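Local coordinates for protein HTPA Reductase (Selaginella moellendorffii, PDB 5U5N) that probably reduces a hydroxylated tetrahydrodipicolinate to tetrahydrodipicolinate with NADH or NADPH, a step in lysine biosynthesis through diaminopimelate, at residues A5-D11 with N74-Y80; L98-G103 with T121-A126. All coordinates share one frame; numbering follows the deposited sequence.

Contact 1 (A5-D11 with N74-Y80); sequences APVMVND and NVIVVDY. With NAD (nicotinamide-adenine-dinucleotide), chain C.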
ATOM      1  N   ALA A   5      26.778  13.290 -11.489  1.00 32.11           N
ATOM      2  CA  ALA A   5      26.961  14.607 -12.106  1.00 31.81           C
ATOM      3  C   ALA A   5      26.854  15.742 -11.080  1.00 30.41           C
ATOM      4  O   ALA A   5      26.087  15.651 -10.120  1.00 29.71           O
ATOM      5  CB  ALA A   5      25.906  14.786 -13.189  1.00 32.15           C
ATOM      6  N   PRO A   6      27.599  16.831 -11.281  1.00 30.65           N
ATOM      7  CA  PRO A   6      27.365  18.020 -10.462  1.00 29.55           C
ATOM      8  C   PRO A   6      26.019  18.680 -10.792  1.00 28.28           C
ATOM      9  O   PRO A   6      25.501  18.493 -11.870  1.00 28.19           O
ATOM     10  CB  PRO A   6      28.534  18.927 -10.849  1.00 31.12           C
ATOM     11  CG  PRO A   6      28.803  18.589 -12.263  1.00 32.33           C
ATOM     12  CD  PRO A   6      28.567  17.107 -12.361  1.00 32.40           C
ATOM     13  N   VAL A   7      25.441  19.399  -9.844  1.00 27.58           N
ATOM     14  CA  VAL A   7      24.127  19.988 -10.051  1.00 27.21           C
ATOM     15  C   VAL A   7      24.154  21.522  -9.931  1.00 26.92           C
ATOM     16  O   VAL A   7      24.803  22.068  -9.046  1.00 26.32           O
ATOM     17  CB  VAL A   7      23.024  19.438  -9.109  1.00 26.92           C
ATOM     18  CG1 VAL A   7      22.796  17.992  -9.411  1.00 27.91           C
ATOM     19  CG2 VAL A   7      23.341  19.603  -7.636  1.00 26.97           C
ATOM     20  N   MET A   8      23.384  22.176 -10.807  1.00 27.11           N
ATOM     21  CA  MET A   8      23.161  23.613 -10.741  1.00 27.15           C
ATOM     22  C   MET A   8      21.727  23.759 -10.342  1.00 26.48           C
ATOM     23  O   MET A   8      20.833  23.302 -11.055  1.00 26.74           O
ATOM     24  CB  MET A   8      23.432  24.260 -12.103  1.00 28.43           C
ATOM     25  CG  MET A   8      23.189  25.773 -12.188  1.00 29.13           C
ATOM     26  SD  MET A   8      23.313  26.306 -13.906  1.00 31.59           S
ATOM     27  CE  MET A   8      23.468  28.100 -13.739  1.00 32.45           C
ATOM     28  N   VAL A   9      21.493  24.400  -9.205  1.00 26.44           N
ATOM     29  CA  VAL A   9      20.132  24.645  -8.724  1.00 26.69           C
ATOM     30  C   VAL A   9      19.722  26.070  -9.033  1.00 27.39           C
ATOM     31  O   VAL A   9      20.288  26.991  -8.468  1.00 27.74           O
ATOM     32  CB  VAL A   9      20.016  24.384  -7.200  1.00 26.72           C
ATOM     33  CG1 VAL A   9      18.611  24.620  -6.723  1.00 26.92           C
ATOM     34  CG2 VAL A   9      20.503  22.984  -6.862  1.00 26.37           C
ATOM     35  N   ASN A  10      18.740  26.216  -9.941  1.00 28.41           N
ATOM     36  CA  ASN A  10      18.070  27.473 -10.263  1.00 30.01           C
ATOM     37  C   ASN A  10      16.676  27.408  -9.676  1.00 31.00           C
ATOM     38  O   ASN A  10      15.870  26.599 -10.145  1.00 32.18           O
ATOM     39  CB  ASN A  10      18.015  27.648 -11.781  1.00 31.19           C
ATOM     40  CG  ASN A  10      19.389  27.532 -12.408  1.00 31.34           C
ATOM     41  OD1 ASN A  10      20.380  27.889 -11.785  1.00 30.92           O
ATOM     42  ND2 ASN A  10      19.462  27.077 -13.629  1.00 32.82           N
ATOM     43  N   ASP A  11      16.332  28.180  -8.645  1.00 31.33           N
ATOM     44  CA  ASP A  11      17.036  29.316  -8.068  1.00 31.10           C
ATOM     45  C   ASP A  11      17.402  28.920  -6.654  1.00 30.05           C
ATOM     46  O   ASP A  11      16.517  28.647  -5.867  1.00 30.11           O
ATOM     47  CB  ASP A  11      16.028  30.487  -8.056  1.00 33.28           C
ATOM     48  CG  ASP A  11      16.551  31.769  -7.409  1.00 34.85           C
ATOM     49  OD1 ASP A  11      17.706  31.852  -6.928  1.00 35.78           O
ATOM     50  OD2 ASP A  11      15.762  32.749  -7.380  1.00 36.92           O
ATOM     51  N   ASN A  74      29.389  17.902 -17.194  1.00 41.47           N
ATOM     52  CA  ASN A  74      28.367  16.904 -16.900  1.00 40.95           C
ATOM     53  C   ASN A  74      27.232  17.424 -16.048  1.00 38.43           C
ATOM     54  O   ASN A  74      26.443  16.619 -15.527  1.00 38.71           O
ATOM     55  CB  ASN A  74      29.010  15.702 -16.218  1.00 42.54           C
ATOM     56  CG  ASN A  74      30.136  15.138 -17.026  1.00 45.43           C
ATOM     57  OD1 ASN A  74      30.042  15.012 -18.258  1.00 46.78           O
ATOM     58  ND2 ASN A  74      31.240  14.824 -16.345  1.00 47.16           N
ATOM     59  N   VAL A  75      27.129  18.745 -15.908  1.00 31.59           N
ATOM     60  CA  VAL A  75      26.135  19.354 -15.057  1.00 30.27           C
ATOM     61  C   VAL A  75      24.714  18.914 -15.421  1.00 29.31           C
ATOM     62  O   VAL A  75      24.399  18.723 -16.597  1.00 30.02           O
ATOM     63  CB  VAL A  75      26.207  20.895 -15.091  1.00 31.13           C
ATOM     64  CG1 VAL A  75      25.829  21.423 -16.458  1.00 32.37           C
ATOM     65  CG2 VAL A  75      25.329  21.496 -14.001  1.00 30.16           C
ATOM     66  N   ILE A  76      23.899  18.742 -14.384  1.00 27.85           N
ATOM     67  CA  ILE A  76      22.472  18.568 -14.505  1.00 27.35           C
ATOM     68  C   ILE A  76      21.870  19.748 -13.816  1.00 27.11           C
ATOM     69  O   ILE A  76      22.265  20.066 -12.708  1.00 26.46           O
ATOM     70  CB  ILE A  76      22.013  17.264 -13.775  1.00 26.49           C
ATOM     71  CG1 ILE A  76      22.482  16.059 -14.571  1.00 26.72           C
ATOM     72  CG2 ILE A  76      20.494  17.258 -13.593  1.00 26.28           C
ATOM     73  CD1 ILE A  76      22.306  14.727 -13.885  1.00 26.49           C
ATOM     74  N   VAL A  77      20.895  20.360 -14.441  1.00 27.84           N
ATOM     75  CA  VAL A  77      20.204  21.507 -13.871  1.00 28.26           C
ATOM     76  C   VAL A  77      18.967  21.039 -13.100  1.00 27.72           C
ATOM     77  O   VAL A  77      18.234  20.193 -13.572  1.00 27.67           O
ATOM     78  CB  VAL A  77      19.785  22.496 -14.957  1.00 29.89           C
ATOM     79  CG1 VAL A  77      18.963  23.629 -14.367  1.00 30.44           C
ATOM     80  CG2 VAL A  77      21.008  23.043 -15.694  1.00 30.94           C
ATOM     81  N   VAL A  78      18.770  21.602 -11.913  1.00 27.32           N
ATOM     82  CA  VAL A  78      17.560  21.453 -11.147  1.00 27.31           C
ATOM     83  C   VAL A  78      16.824  22.782 -11.142  1.00 28.35           C
ATOM     84  O   VAL A  78      17.398  23.792 -10.670  1.00 28.54           O
ATOM     85  CB  VAL A  78      17.911  21.083  -9.713  1.00 26.92           C
ATOM     86  CG1 VAL A  78      16.666  21.067  -8.858  1.00 27.33           C
ATOM     87  CG2 VAL A  78      18.578  19.701  -9.685  1.00 26.51           C
ATOM     88  N   ASP A  79      15.597  22.796 -11.690  1.00 29.03           N
ATOM     89  CA  ASP A  79      14.772  23.981 -11.812  1.00 30.17           C
ATOM     90  C   ASP A  79      13.611  23.980 -10.816  1.00 30.41           C
ATOM     91  O   ASP A  79      12.679  23.186 -10.953  1.00 30.77           O
ATOM     92  CB  ASP A  79      14.249  24.103 -13.244  1.00 31.77           C
ATOM     93  CG  ASP A  79      13.660  25.465 -13.550  1.00 33.61           C
ATOM     94  OD1 ASP A  79      12.569  25.748 -13.047  1.00 34.44           O
ATOM     95  OD2 ASP A  79      14.295  26.281 -14.309  1.00 34.73           O
ATOM     96  N   TYR A  80      13.719  24.846  -9.799  1.00 30.15           N
ATOM     97  CA  TYR A  80      12.622  25.273  -8.948  1.00 30.89           C
ATOM     98  C   TYR A  80      12.554  26.802  -8.991  1.00 31.80           C
ATOM     99  O   TYR A  80      13.164  27.507  -8.159  1.00 31.19           O
ATOM    100  CB  TYR A  80      12.807  24.823  -7.506  1.00 30.19           C
ATOM    101  CG  TYR A  80      12.493  23.376  -7.276  1.00 30.17           C
ATOM    102  CD1 TYR A  80      11.193  22.963  -6.979  1.00 31.55           C
ATOM    103  CD2 TYR A  80      13.498  22.411  -7.319  1.00 29.23           C
ATOM    104  CE1 TYR A  80      10.884  21.619  -6.727  1.00 31.87           C
ATOM    105  CE2 TYR A  80      13.207  21.059  -7.073  1.00 29.55           C
ATOM    106  CZ  TYR A  80      11.899  20.668  -6.779  1.00 30.84           C
ATOM    107  OH  TYR A  80      11.629  19.320  -6.549  1.00 31.73           O
TER
HETATM  108  PA  NAD C 301       9.900  30.899  -4.358  1.00 44.60           P
HETATM  109  O1A NAD C 301       8.950  32.016  -4.751  1.00 44.77           O
HETATM  110  O2A NAD C 301      10.408  30.755  -2.937  1.00 40.86           O
HETATM  111  O5B NAD C 301      11.191  30.924  -5.291  1.00 41.02           O
HETATM  112  C5B NAD C 301      11.125  30.816  -6.700  1.00 41.15           C
HETATM  113  C4B NAD C 301      12.343  31.561  -7.230  1.00 41.15           C
HETATM  114  O4B NAD C 301      12.455  31.439  -8.647  1.00 42.11           O
HETATM  115  C3B NAD C 301      12.321  33.055  -6.905  1.00 40.79           C
HETATM  116  O3B NAD C 301      13.316  33.336  -5.904  1.00 40.57           O
HETATM  117  C2B NAD C 301      12.541  33.756  -8.255  1.00 42.59           C
HETATM  118  O2B NAD C 301      13.379  34.928  -8.138  1.00 41.54           O
HETATM  119  C1B NAD C 301      13.098  32.621  -9.137  1.00 41.91           C
HETATM  120  N9A NAD C 301      12.918  32.715 -10.612  1.00 41.78           N
HETATM  121  C8A NAD C 301      11.848  33.194 -11.279  1.00 40.14           C
HETATM  122  N7A NAD C 301      12.044  33.114 -12.616  1.00 40.53           N
HETATM  123  C5A NAD C 301      13.253  32.563 -12.825  1.00 40.96           C
HETATM  124  C6A NAD C 301      14.079  32.212 -14.001  1.00 42.27           C
HETATM  125  N6A NAD C 301      13.626  32.426 -15.254  1.00 44.12           N
HETATM  126  N1A NAD C 301      15.294  31.657 -13.797  1.00 42.63           N
HETATM  127  C2A NAD C 301      15.776  31.437 -12.555  1.00 43.29           C
HETATM  128  N3A NAD C 301      15.077  31.746 -11.435  1.00 43.22           N
HETATM  129  C4A NAD C 301      13.830  32.297 -11.503  1.00 40.80           C
HETATM  130  O3  NAD C 301       9.215  29.526  -4.867  1.00 47.65           O
HETATM  131  PN  NAD C 301       9.365  28.102  -4.104  1.00 43.41           P
HETATM  132  O1N NAD C 301       8.615  28.257  -2.801  1.00 40.05           O
HETATM  133  O2N NAD C 301      10.824  27.687  -4.091  1.00 44.19           O
HETATM  134  O5D NAD C 301       8.610  27.158  -5.173  1.00 44.61           O
HETATM  135  C5D NAD C 301       9.112  27.073  -6.503  1.00 45.44           C
HETATM  136  C4D NAD C 301       8.242  26.217  -7.414  1.00 47.89           C
HETATM  137  O4D NAD C 301       8.392  24.841  -7.047  1.00 49.38           O
HETATM  138  C3D NAD C 301       6.743  26.540  -7.338  1.00 49.06           C
HETATM  139  O3D NAD C 301       6.137  26.521  -8.643  1.00 47.66           O
HETATM  140  C2D NAD C 301       6.178  25.429  -6.475  1.00 49.16           C
HETATM  141  O2D NAD C 301       4.829  25.085  -6.795  1.00 49.61           O
HETATM  142  C1D NAD C 301       7.097  24.266  -6.824  1.00 50.51           C
HETATM  143  N1N NAD C 301       7.131  23.158  -5.847  1.00 51.16           N
HETATM  144  C2N NAD C 301       7.097  21.916  -6.363  1.00 51.56           C
HETATM  145  C3N NAD C 301       7.137  20.779  -5.561  1.00 53.06           C
HETATM  146  C7N NAD C 301       7.080  19.395  -6.181  1.00 55.99           C
HETATM  147  O7N NAD C 301       6.634  18.477  -5.512  1.00 55.17           O
HETATM  148  N7N NAD C 301       7.491  19.158  -7.438  1.00 53.89           N
HETATM  149  C4N NAD C 301       7.211  20.961  -4.179  1.00 51.30           C
HETATM  150  C5N NAD C 301       7.244  22.249  -3.648  1.00 51.09           C
HETATM  151  C6N NAD C 301       7.204  23.345  -4.509  1.00 49.72           C
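Strands 7-10 and 76-79 lie side by side in the parallel sheet of the Rossmann-type nucleotide-binding domain, V7 to N10 paired with I76 to D79. Backbone bonds run in both directions: V78 N reaches M8 O at 2.8 Å, and N10 N reaches V78 O at 2.9 Å. The strand directions differ by 22°, the twist of a parallel sheet. Before them, P6 lays its ring beside the chain of V75, with CG 3.9 Å from V75 CA, while its carbonyl still accepts I76 N; having no N-H, proline fits a position where only the oxygen bonds across. With an alanine here, the surface of V75 would probably be left with a gap and Y72 would lose the ring it packs on. Beta-branched V7, V9, I76 and V78 suit extended backbone and fill the face covered by helices 15-27 and 241-259. On the opposite face, M8 CB meets V75 CG2 at 3.9 Å, and its extended chain (chi2 -171°) runs on toward V64 and V68 of helix 61-71. The amide of N10 crosses V77, its ND2 3.6 Å from V77 CG1; OD1 is satisfied by L36 N, and ND2 has a weak bond to Y93 OH. At the C-terminal end, beyond a cis peptide, D11 OD2 accepts NAD O3B at 2.9 Å and, weakly, O2B; T37 and T13 also bond its carboxylate, probably limiting its rotation. Y80 turns its ring edge to the cofactor, CD1 3.4 Å from NAD O4D, and its hydroxyl bonds T247. Adjacent parallel strands whose C-terminal ends receive the dinucleotide are characteristic of the Rossmann fold.

Contact 2 (L98-G103 with T121-A126); sequences LPFVMG and TYSIIA. With NAD (nicotinamide-adenine-dinucleotide), chain C.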
ATOM      1  N   LEU A  98      21.245  21.021 -22.042  1.00 37.74           N
ATOM      2  CA  LEU A  98      21.498  20.841 -20.621  1.00 35.34           C
ATOM      3  C   LEU A  98      20.454  19.845 -20.056  1.00 33.69           C
ATOM      4  O   LEU A  98      19.239  20.115 -20.111  1.00 34.05           O
ATOM      5  CB  LEU A  98      21.390  22.146 -19.854  1.00 35.52           C
ATOM      6  CG  LEU A  98      22.554  23.135 -19.981  1.00 36.96           C
ATOM      7  CD1 LEU A  98      22.138  24.453 -19.325  1.00 37.29           C
ATOM      8  CD2 LEU A  98      23.849  22.578 -19.366  1.00 35.97           C
ATOM      9  N   PRO A  99      20.917  18.708 -19.499  1.00 31.96           N
ATOM     10  CA  PRO A  99      19.924  17.829 -18.849  1.00 30.77           C
ATOM     11  C   PRO A  99      19.317  18.493 -17.631  1.00 29.68           C
ATOM     12  O   PRO A  99      20.015  19.196 -16.932  1.00 28.94           O
ATOM     13  CB  PRO A  99      20.736  16.580 -18.455  1.00 29.73           C
ATOM     14  CG  PRO A  99      22.160  16.977 -18.531  1.00 29.98           C
ATOM     15  CD  PRO A  99      22.267  18.133 -19.485  1.00 31.61           C
ATOM     16  N   PHE A 100      18.021  18.293 -17.395  1.00 29.60           N
ATOM     17  CA  PHE A 100      17.371  18.958 -16.281  1.00 28.94           C
ATOM     18  C   PHE A 100      16.317  18.151 -15.527  1.00 28.76           C
ATOM     19  O   PHE A 100      15.639  17.302 -16.087  1.00 29.46           O
ATOM     20  CB  PHE A 100      16.779  20.322 -16.713  1.00 30.12           C
ATOM     21  CG  PHE A 100      15.634  20.238 -17.670  1.00 31.61           C
ATOM     22  CD1 PHE A 100      15.854  20.088 -19.015  1.00 32.95           C
ATOM     23  CD2 PHE A 100      14.320  20.328 -17.210  1.00 32.14           C
ATOM     24  CE1 PHE A 100      14.799  20.010 -19.898  1.00 34.90           C
ATOM     25  CE2 PHE A 100      13.249  20.229 -18.075  1.00 34.03           C
ATOM     26  CZ  PHE A 100      13.491  20.076 -19.427  1.00 35.53           C
ATOM     27  N   VAL A 101      16.181  18.503 -14.254  1.00 28.04           N
ATOM     28  CA  VAL A 101      15.121  18.061 -13.401  1.00 28.25           C
ATOM     29  C   VAL A 101      14.235  19.264 -13.098  1.00 28.93           C
ATOM     30  O   VAL A 101      14.664  20.175 -12.393  1.00 28.25           O
ATOM     31  CB  VAL A 101      15.703  17.484 -12.102  1.00 27.33           C
ATOM     32  CG1 VAL A 101      14.575  17.061 -11.158  1.00 28.04           C
ATOM     33  CG2 VAL A 101      16.621  16.313 -12.432  1.00 26.87           C
ATOM     34  N   MET A 102      12.999  19.230 -13.609  1.00 41.94           N
ATOM     35  CA  MET A 102      12.021  20.308 -13.469  1.00 43.56           C
ATOM     36  C   MET A 102      11.022  19.965 -12.379  1.00 44.11           C
ATOM     37  O   MET A 102      10.169  19.104 -12.580  1.00 44.75           O
ATOM     38  CB  MET A 102      11.310  20.514 -14.836  1.00 45.40           C
ATOM     39  CG  MET A 102      10.159  21.516 -14.885  1.00 47.72           C
ATOM     40  SD  MET A 102      10.766  23.210 -14.678  1.00 48.82           S
ATOM     41  CE  MET A 102      11.508  23.492 -16.290  1.00 49.41           C
ATOM     42  N   GLY A 103      11.162  20.609 -11.227  1.00 44.30           N
ATOM     43  CA  GLY A 103      10.242  20.452 -10.110  1.00 45.84           C
ATOM     44  C   GLY A 103       9.192  21.565 -10.016  1.00 48.13           C
ATOM     45  O   GLY A 103       8.267  21.486  -9.227  1.00 50.05           O
ATOM     46  N   THR A 121      16.397  15.628 -24.923  1.00 58.85           N
ATOM     47  CA  THR A 121      17.193  16.030 -23.772  1.00 54.90           C
ATOM     48  C   THR A 121      16.882  15.115 -22.590  1.00 51.60           C
ATOM     49  O   THR A 121      15.703  14.935 -22.241  1.00 51.26           O
ATOM     50  CB  THR A 121      16.819  17.474 -23.330  1.00 54.11           C
ATOM     51  OG1 THR A 121      16.841  18.339 -24.461  1.00 57.62           O
ATOM     52  CG2 THR A 121      17.781  18.021 -22.267  1.00 51.27           C
ATOM     53  N   TYR A 122      17.936  14.600 -21.939  1.00 49.25           N
ATOM     54  CA  TYR A 122      17.759  13.858 -20.698  1.00 46.38           C
ATOM     55  C   TYR A 122      17.069  14.732 -19.655  1.00 44.29           C
ATOM     56  O   TYR A 122      17.611  15.758 -19.257  1.00 43.12           O
ATOM     57  CB  TYR A 122      19.093  13.316 -20.165  1.00 44.87           C
ATOM     58  CG  TYR A 122      19.632  12.190 -21.011  1.00 46.92           C
ATOM     59  CD1 TYR A 122      19.124  10.894 -20.899  1.00 47.52           C
ATOM     60  CD2 TYR A 122      20.626  12.413 -21.955  1.00 48.81           C
ATOM     61  CE1 TYR A 122      19.617   9.858 -21.681  1.00 49.82           C
ATOM     62  CE2 TYR A 122      21.123  11.381 -22.728  1.00 51.19           C
ATOM     63  CZ  TYR A 122      20.604  10.115 -22.590  1.00 51.67           C
ATOM     64  OH  TYR A 122      21.079   9.106 -23.376  1.00 54.58           O
ATOM     65  N   SER A 123      15.878  14.317 -19.220  1.00 44.15           N
ATOM     66  CA  SER A 123      15.110  15.080 -18.244  1.00 42.96           C
ATOM     67  C   SER A 123      14.228  14.249 -17.322  1.00 42.60           C
ATOM     68  O   SER A 123      13.853  13.135 -17.629  1.00 43.64           O
ATOM     69  CB  SER A 123      14.229  16.145 -18.955  1.00 44.65           C
ATOM     70  OG  SER A 123      13.675  15.642 -20.144  1.00 47.17           O
ATOM     71  N   ILE A 124      13.909  14.843 -16.185  1.00 41.65           N
ATOM     72  CA  ILE A 124      12.871  14.364 -15.305  1.00 42.23           C
ATOM     73  C   ILE A 124      11.951  15.548 -15.117  1.00 43.17           C
ATOM     74  O   ILE A 124      12.349  16.592 -14.601  1.00 42.28           O
ATOM     75  CB  ILE A 124      13.439  13.881 -13.953  1.00 40.81           C
ATOM     76  CG1 ILE A 124      14.234  12.588 -14.144  1.00 40.57           C
ATOM     77  CG2 ILE A 124      12.308  13.635 -12.963  1.00 41.88           C
ATOM     78  CD1 ILE A 124      15.257  12.373 -13.061  1.00 39.10           C
ATOM     79  N   ILE A 125      10.708  15.384 -15.535  1.00 45.50           N
ATOM     80  CA  ILE A 125       9.688  16.383 -15.337  1.00 47.02           C
ATOM     81  C   ILE A 125       8.677  15.743 -14.413  1.00 48.47           C
ATOM     82  O   ILE A 125       7.964  14.800 -14.796  1.00 50.08           O
ATOM     83  CB  ILE A 125       9.058  16.819 -16.685  1.00 49.13           C
ATOM     84  CG1 ILE A 125      10.129  17.576 -17.490  1.00 48.59           C
ATOM     85  CG2 ILE A 125       7.832  17.700 -16.458  1.00 50.76           C
ATOM     86  CD1 ILE A 125       9.816  17.773 -18.950  1.00 51.06           C
ATOM     87  N   ALA A 126       8.638  16.231 -13.184  1.00 48.47           N
ATOM     88  CA  ALA A 126       7.727  15.667 -12.213  1.00 50.49           C
ATOM     89  C   ALA A 126       7.205  16.769 -11.301  1.00 51.63           C
ATOM     90  O   ALA A 126       7.988  17.370 -10.524  1.00 50.53           O
ATOM     91  CB  ALA A 126       8.441  14.594 -11.411  1.00 49.84           C
TER
HETATM   92  PA  NAD C 301       9.900  30.899  -4.358  1.00 44.60           P
HETATM   93  O1A NAD C 301       8.950  32.016  -4.751  1.00 44.77           O
HETATM   94  O2A NAD C 301      10.408  30.755  -2.937  1.00 40.86           O
HETATM   95  O5B NAD C 301      11.191  30.924  -5.291  1.00 41.02           O
HETATM   96  C5B NAD C 301      11.125  30.816  -6.700  1.00 41.15           C
HETATM   97  C4B NAD C 301      12.343  31.561  -7.230  1.00 41.15           C
HETATM   98  O4B NAD C 301      12.455  31.439  -8.647  1.00 42.11           O
HETATM   99  C3B NAD C 301      12.321  33.055  -6.905  1.00 40.79           C
HETATM  100  O3B NAD C 301      13.316  33.336  -5.904  1.00 40.57           O
HETATM  101  C2B NAD C 301      12.541  33.756  -8.255  1.00 42.59           C
HETATM  102  O2B NAD C 301      13.379  34.928  -8.138  1.00 41.54           O
HETATM  103  C1B NAD C 301      13.098  32.621  -9.137  1.00 41.91           C
HETATM  104  N9A NAD C 301      12.918  32.715 -10.612  1.00 41.78           N
HETATM  105  C8A NAD C 301      11.848  33.194 -11.279  1.00 40.14           C
HETATM  106  N7A NAD C 301      12.044  33.114 -12.616  1.00 40.53           N
HETATM  107  C5A NAD C 301      13.253  32.563 -12.825  1.00 40.96           C
HETATM  108  C6A NAD C 301      14.079  32.212 -14.001  1.00 42.27           C
HETATM  109  N6A NAD C 301      13.626  32.426 -15.254  1.00 44.12           N
HETATM  110  N1A NAD C 301      15.294  31.657 -13.797  1.00 42.63           N
HETATM  111  C2A NAD C 301      15.776  31.437 -12.555  1.00 43.29           C
HETATM  112  N3A NAD C 301      15.077  31.746 -11.435  1.00 43.22           N
HETATM  113  C4A NAD C 301      13.830  32.297 -11.503  1.00 40.80           C
HETATM  114  O3  NAD C 301       9.215  29.526  -4.867  1.00 47.65           O
HETATM  115  PN  NAD C 301       9.365  28.102  -4.104  1.00 43.41           P
HETATM  116  O1N NAD C 301       8.615  28.257  -2.801  1.00 40.05           O
HETATM  117  O2N NAD C 301      10.824  27.687  -4.091  1.00 44.19           O
HETATM  118  O5D NAD C 301       8.610  27.158  -5.173  1.00 44.61           O
HETATM  119  C5D NAD C 301       9.112  27.073  -6.503  1.00 45.44           C
HETATM  120  C4D NAD C 301       8.242  26.217  -7.414  1.00 47.89           C
HETATM  121  O4D NAD C 301       8.392  24.841  -7.047  1.00 49.38           O
HETATM  122  C3D NAD C 301       6.743  26.540  -7.338  1.00 49.06           C
HETATM  123  O3D NAD C 301       6.137  26.521  -8.643  1.00 47.66           O
HETATM  124  C2D NAD C 301       6.178  25.429  -6.475  1.00 49.16           C
HETATM  125  O2D NAD C 301       4.829  25.085  -6.795  1.00 49.61           O
HETATM  126  C1D NAD C 301       7.097  24.266  -6.824  1.00 50.51           C
HETATM  127  N1N NAD C 301       7.131  23.158  -5.847  1.00 51.16           N
HETATM  128  C2N NAD C 301       7.097  21.916  -6.363  1.00 51.56           C
HETATM  129  C3N NAD C 301       7.137  20.779  -5.561  1.00 53.06           C
HETATM  130  C7N NAD C 301       7.080  19.395  -6.181  1.00 55.99           C
HETATM  131  O7N NAD C 301       6.634  18.477  -5.512  1.00 55.17           O
HETATM  132  N7N NAD C 301       7.491  19.158  -7.438  1.00 53.89           N
HETATM  133  C4N NAD C 301       7.211  20.961  -4.179  1.00 51.30           C
HETATM  134  C5N NAD C 301       7.244  22.249  -3.648  1.00 51.09           C
HETATM  135  C6N NAD C 301       7.204  23.345  -4.509  1.00 49.72           C
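S123 sets its CB over the face of the F100 ring, 4.0 Å from the ring centroid and 13° off the normal, a CH-pi contact between two neighbours on parallel strands. The serine hydroxyl bends back instead to its own chain, where OG donates to T121 O at 3.0 Å from above the carbonyl plane; a small residue whose polar atom can be satisfied so close by suits a place against the face of an aromatic ring. F100 arrives there because CG stands between its backbone N and carbonyl carbon (chi1 67°), which swings the ring across toward strand 123-125. I125 crosses the same ring obliquely, its CG1 4.1 Å from F100 CE2, and that branch also packs on M102 CB. On the other face of the sheet, V101 CG2 meets I124 CD1 at 4.2 Å, both beta-branched and well suited to extended chain. These side chains are held in register by the backbone: F100 O accepts I124 N, and M102 N reaches I124 O at 2.9 Å, nearly in line with the carbonyl. The last bond, A126 N to M102 O, is weak. Just past it, G103 offers its carbonyl to the nicotinamide carboxamide, NAD N7N lying 3.0 Å from G103 O in an almost straight bond (170°). Farther out, helix 109-119 links the strands in a beta-alpha-beta crossover and lays L112, L113 and A116 against I125, with A116 also on S123. Helix 241-259 covers I124 through A250 and L254, and the strand pair sits between strands 76-79 and 266-267.

Contacts 1 and 2, their centres 9 Å apart, occupy successive parts of one parallel sheet, joined where strand 76-79 meets strand 100-102. V101 probably makes two of the connecting bonds, its N 2.7 Å from V77 O and its O 2.9 Å from D79 N; backbone bonds of V77 with P99 and of D79 with G103 extend the seam. Nearer the N-terminal ends of the strands, P99 CG packs 3.4 Å from V75 O. The four strands' C-terminal ends share the task of holding NAD. Contact 1 takes the adenosine ribose through D11 and borders the nicotinamide ribose at Y80, whereas contact 2 holds the carboxamide through G103, so the cofactor spans those ends.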